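Local structure of A putative transcriptional regulator (2HKU) at residues Leu157-Gly160 and Ile161-Ser165; Tyr188-Glu191 and Glu192-Val196. The protein probably binds DNA at regulatory sites as a transcriptional regulator of the TetR family. All coordinates share one frame; numbering follows the deposited sequence.

In the fold
Both interactions sit at helix starts in the C-terminal part of the chain, inside the range assigned to the bacterial transcriptional repressor C-terminal family. Interaction 1 comes first, where the loop after helix 125-152 turns into helix 161-181; interaction 2 follows where helix 190-201, the next helix along the chain, begins. Their centres are about 22 Å apart and their nearest atoms about 9 Å, so the two do not touch. Each uses a glutamate of the first helical turns to hold the residues that lead in, and each also meets the second subunit. In TetR-family proteins the C-terminal helices commonly form the dimer interface, consistent with that placement.

Interaction 1: Leu157-Gly160 and Ile161-Ser165; sequences LRAG and IDVES
The carboxylate of Glu164 reaches back from the first turn of helix 161-181 and is gripped side-on by the guanidinium of Arg158 in a two-nitrogen salt bridge. Arg158 NE donates to Glu164 OE2 at 2.8 Å, in the guanidinium plane, and Arg158 NH1 to Glu164 OE1 at 2.9 Å, somewhat tilted. Each Glu164 oxygen offers its syn lone pair, and the two flat groups are nearly coplanar, 28° apart. Bends at chi2 (82°) and chi3 curl the Arg158 chain back over its own backbone, while Glu164 folds at chi2 (-85°) toward the loop. Glu164 OE2 also accepts from the backbone: Arg158 N at 2.8 Å, nearly along the C-O axis, and Ala159 N at 3.0 Å on the anti side. Three N-H groups thus converge on one oxygen, which probably favours the ionised carboxylate. Gly160 occupies the N-cap position of the helix, and its O receives the N-H of Glu164 at 3.2 Å. Flanking this polar cluster, Ala159 CB packs on Val163 CG1 at 3.7 Å and Leu157 CD1 lies 4.0 Å from Glu164 CG; Leu157 also touches Ile147 and Met151 of helix 125-152. Arg158 NH2 bonds Asn200 O of the same chain, and Gln202 and Ala199 of the second subunit pack against Arg158 and Glu164.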
loop_
_atom_site.group_PDB
_atom_site.type_symbol
_atom_site.label_atom_id
_atom_site.label_comp_id
_atom_site.label_asym_id
_atom_site.label_seq_id
_atom_site.Cartn_x
_atom_site.Cartn_y
_atom_site.Cartn_z
ATOM N N LEU A 157 -19.343 -15.156 0.784
ATOM C CA LEU A 157 -18.352 -14.764 -0.224
ATOM C C LEU A 157 -19.025 -13.929 -1.281
ATOM O O LEU A 157 -20.155 -14.223 -1.720
ATOM C CB LEU A 157 -17.807 -15.997 -0.926
ATOM C CG LEU A 157 -16.463 -16.711 -0.688
ATOM C CD1 LEU A 157 -15.653 -16.368 0.569
ATOM C CD2 LEU A 157 -16.659 -18.221 -0.826
ATOM N N ARG A 158 -18.308 -12.893 -1.710
ATOM C CA ARG A 158 -18.723 -12.069 -2.817
ATOM C C ARG A 158 -17.901 -12.508 -4.032
ATOM O O ARG A 158 -18.274 -12.300 -5.163
ATOM C CB ARG A 158 -18.439 -10.570 -2.503
ATOM C CG ARG A 158 -19.297 -9.905 -1.464
ATOM C CD ARG A 158 -18.808 -10.207 -0.066
ATOM N NE ARG A 158 -17.383 -9.806 0.080
ATOM C CZ ARG A 158 -16.998 -8.696 0.694
ATOM N NH1 ARG A 158 -15.696 -8.439 0.750
ATOM N NH2 ARG A 158 -17.904 -7.836 1.261
ATOM N N ALA A 159 -16.690 -12.996 -3.763
ATOM C CA ALA A 159 -15.791 -13.554 -4.765
ATOM C C ALA A 159 -15.225 -14.829 -4.139
ATOM O O ALA A 159 -15.524 -15.123 -2.987
ATOM C CB ALA A 159 -14.721 -12.560 -5.073
ATOM N N GLY A 160 -14.387 -15.555 -4.858
ATOM C CA GLY A 160 -13.789 -16.818 -4.397
ATOM C C GLY A 160 -12.893 -16.505 -3.244
ATOM O O GLY A 160 -12.405 -15.388 -3.150
ATOM N N ILE A 161 -12.707 -17.476 -2.348
ATOM C CA ILE A 161 -12.028 -17.300 -1.086
ATOM C C ILE A 161 -10.572 -16.731 -1.223
ATOM O O ILE A 161 -10.110 -15.963 -0.376
ATOM C CB ILE A 161 -12.067 -18.572 -0.259
ATOM C CG1 ILE A 161 -11.565 -18.289 1.158
ATOM C CG2 ILE A 161 -11.157 -19.582 -0.752
ATOM C CD1 ILE A 161 -11.633 -19.524 2.137
ATOM N N ASP A 162 -9.888 -17.104 -2.295
ATOM C CA ASP A 162 -8.562 -16.577 -2.552
ATOM C C ASP A 162 -8.657 -15.061 -2.741
ATOM O O ASP A 162 -7.877 -14.335 -2.126
ATOM C CB ASP A 162 -7.884 -17.294 -3.747
ATOM C CG ASP A 162 -8.716 -17.248 -5.007
ATOM O OD1 ASP A 162 -9.955 -17.511 -4.960
ATOM O OD2 ASP A 162 -8.146 -16.922 -6.070
ATOM N N VAL A 163 -9.594 -14.596 -3.594
ATOM C CA VAL A 163 -9.781 -13.136 -3.900
ATOM C C VAL A 163 -10.176 -12.336 -2.659
ATOM O O VAL A 163 -9.704 -11.234 -2.442
ATOM C CB VAL A 163 -10.779 -12.915 -5.086
ATOM C CG1 VAL A 163 -11.203 -11.495 -5.235
ATOM C CG2 VAL A 163 -10.157 -13.427 -6.367
ATOM N N GLU A 164 -10.968 -12.939 -1.783
ATOM C CA GLU A 164 -11.400 -12.253 -0.595
ATOM C C GLU A 164 -10.214 -12.046 0.344
ATOM O O GLU A 164 -10.119 -11.026 1.040
ATOM C CB GLU A 164 -12.531 -13.008 0.064
ATOM C CG GLU A 164 -13.799 -13.101 -0.758
ATOM C CD GLU A 164 -14.681 -11.866 -0.575
ATOM O OE1 GLU A 164 -14.261 -10.922 0.147
ATOM O OE2 GLU A 164 -15.805 -11.837 -1.129
ATOM N N SER A 165 -9.299 -13.028 0.396
ATOM C CA SER A 165 -8.079 -12.849 1.191
ATOM C C SER A 165 -7.230 -11.719 0.639
ATOM O O SER A 165 -6.629 -10.970 1.426
ATOM C CB SER A 165 -7.217 -14.138 1.325
ATOM O OG SER A 165 -6.224 -13.906 2.380
#

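Interaction 2: Tyr188-Glu191 and Glu192-Val196; sequences YSLE and EAVAV. With EDO (1,2-ethanediol), chain F.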
loop_
_atom_site.group_PDB
_atom_site.type_symbol
_atom_site.label_atom_id
_atom_site.label_comp_id
_atom_site.label_asym_id
_atom_site.label_seq_id
_atom_site.Cartn_x
_atom_site.Cartn_y
_atom_site.Cartn_z
ATOM N N TYR A 188 -7.477 8.962 7.790
ATOM C CA TYR A 188 -6.814 7.683 8.040
ATOM C C TYR A 188 -6.315 7.604 9.460
ATOM O O TYR A 188 -5.180 7.171 9.679
ATOM C CB TYR A 188 -5.676 7.372 7.022
ATOM C CG TYR A 188 -6.223 6.998 5.640
ATOM C CD1 TYR A 188 -6.731 5.740 5.397
ATOM C CD2 TYR A 188 -6.314 7.950 4.611
ATOM C CE1 TYR A 188 -7.318 5.372 4.111
ATOM C CE2 TYR A 188 -6.857 7.576 3.296
ATOM C CZ TYR A 188 -7.346 6.277 3.069
ATOM O OH TYR A 188 -7.865 5.914 1.788
ATOM N N SER A 189 -7.124 8.071 10.428
ATOM C CA SER A 189 -6.855 7.695 11.826
ATOM C C SER A 189 -7.044 6.178 12.025
ATOM O O SER A 189 -7.712 5.473 11.196
ATOM C CB SER A 189 -7.804 8.462 12.801
ATOM O OG SER A 189 -9.143 8.033 12.578
ATOM N N LEU A 190 -6.580 5.673 13.188
ATOM C CA LEU A 190 -6.753 4.256 13.456
ATOM C C LEU A 190 -8.208 3.823 13.336
ATOM O O LEU A 190 -8.504 2.874 12.675
ATOM C CB LEU A 190 -6.144 3.863 14.785
ATOM C CG LEU A 190 -6.469 2.433 15.247
ATOM C CD1 LEU A 190 -5.941 1.330 14.253
ATOM C CD2 LEU A 190 -6.017 2.178 16.767
ATOM N N GLU A 191 -9.129 4.568 13.951
ATOM C CA GLU A 191 -10.539 4.256 13.905
ATOM C C GLU A 191 -11.107 4.291 12.481
ATOM O O GLU A 191 -11.881 3.433 12.072
ATOM C CB GLU A 191 -11.298 5.259 14.844
ATOM C CG GLU A 191 -12.746 4.921 15.097
ATOM C CD GLU A 191 -13.305 5.499 16.448
ATOM O OE1 GLU A 191 -12.754 6.519 17.013
ATOM O OE2 GLU A 191 -14.337 4.911 16.915
ATOM N N GLU A 192 -10.740 5.290 11.718
ATOM C CA GLU A 192 -11.212 5.380 10.381
ATOM C C GLU A 192 -10.727 4.227 9.490
ATOM O O GLU A 192 -11.516 3.743 8.718
ATOM C CB GLU A 192 -10.818 6.702 9.775
ATOM C CG GLU A 192 -11.688 7.826 10.374
ATOM C CD GLU A 192 -11.112 9.174 10.014
ATOM O OE1 GLU A 192 -9.993 9.453 10.468
ATOM O OE2 GLU A 192 -11.738 9.870 9.187
ATOM N N ALA A 193 -9.479 3.820 9.658
ATOM C CA ALA A 193 -8.866 2.693 8.851
ATOM C C ALA A 193 -9.545 1.372 9.232
ATOM O O ALA A 193 -9.895 0.625 8.406
ATOM C CB ALA A 193 -7.433 2.643 9.080
ATOM N N VAL A 194 -9.790 1.120 10.540
ATOM C CA VAL A 194 -10.562 -0.015 10.930
ATOM C C VAL A 194 -11.940 -0.052 10.296
ATOM O O VAL A 194 -12.404 -1.103 9.776
ATOM C CB VAL A 194 -10.602 -0.131 12.508
ATOM C CG1 VAL A 194 -11.611 -1.160 12.884
ATOM C CG2 VAL A 194 -9.231 -0.545 13.014
ATOM N N ALA A 195 -12.605 1.110 10.269
ATOM C CA ALA A 195 -13.924 1.229 9.636
ATOM C C ALA A 195 -13.909 0.944 8.112
ATOM O O ALA A 195 -14.875 0.453 7.548
ATOM C CB ALA A 195 -14.534 2.617 9.918
ATOM N N VAL A 196 -12.818 1.255 7.424
ATOM C CA VAL A 196 -12.764 0.915 5.948
ATOM C C VAL A 196 -12.812 -0.651 5.837
ATOM O O VAL A 196 -13.538 -1.180 5.020
ATOM C CB VAL A 196 -11.452 1.505 5.252
ATOM C CG1 VAL A 196 -11.139 0.795 3.975
ATOM C CG2 VAL A 196 -11.530 3.108 5.041
HETATM C C1 EDO F . -16.003 0.059 11.708
HETATM O O1 EDO F . -17.267 0.752 11.366
HETATM C C2 EDO F . -15.248 0.442 12.991
HETATM O O2 EDO F . -14.649 1.765 12.984
#
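Ser189 and Glu192 face each other across the first turn of helix 190-201 and form a capping box. With chi1 at 66°, Ser189 OG lies between its own backbone N and carbonyl carbon, turned to the helix start, where it accepts the N-H of Glu192 at 3.3 Å. Glu192 extends beyond CG and returns its carboxylate to the cap residue: Ser189 OG donates to Glu192 OE1 at 2.7 Å on the anti lone pair, and Ser189 N reaches the same OE1 at 3.2 Å from above the carboxylate plane, 38° out of it. Ordinary helical bonding starts at once, with Ala193 N on Ser189 O at 2.9 Å and Val194 N on Leu190 O at 3.0 Å. On another side of the turn, Leu190 and Val194 lie side by side and point the same way, CD1 of Leu190 being 4.0 Å from CG2 of Val194; both meet Leu104 of helix 92-104. The Tyr188 side chain packs on Leu175 and Gln178 of helix 161-181, and its OH bonds His139 NE2 of the second subunit, whose ring meets it steeply. An ethanediol, probably from the crystallisation liquor, lies beside Ala195, its O2 giving a weak hydrogen bond to Glu191 O. The reciprocal bonds between Ser189 and Glu192 occupy N-H groups of the helix start and its cap and fix the rotation of both side chains. Placed at this end, the negative carboxylate should interact favourably with the helix dipole, and its OE2 retains a long, weak ion pair with Lys166 of the second subunit.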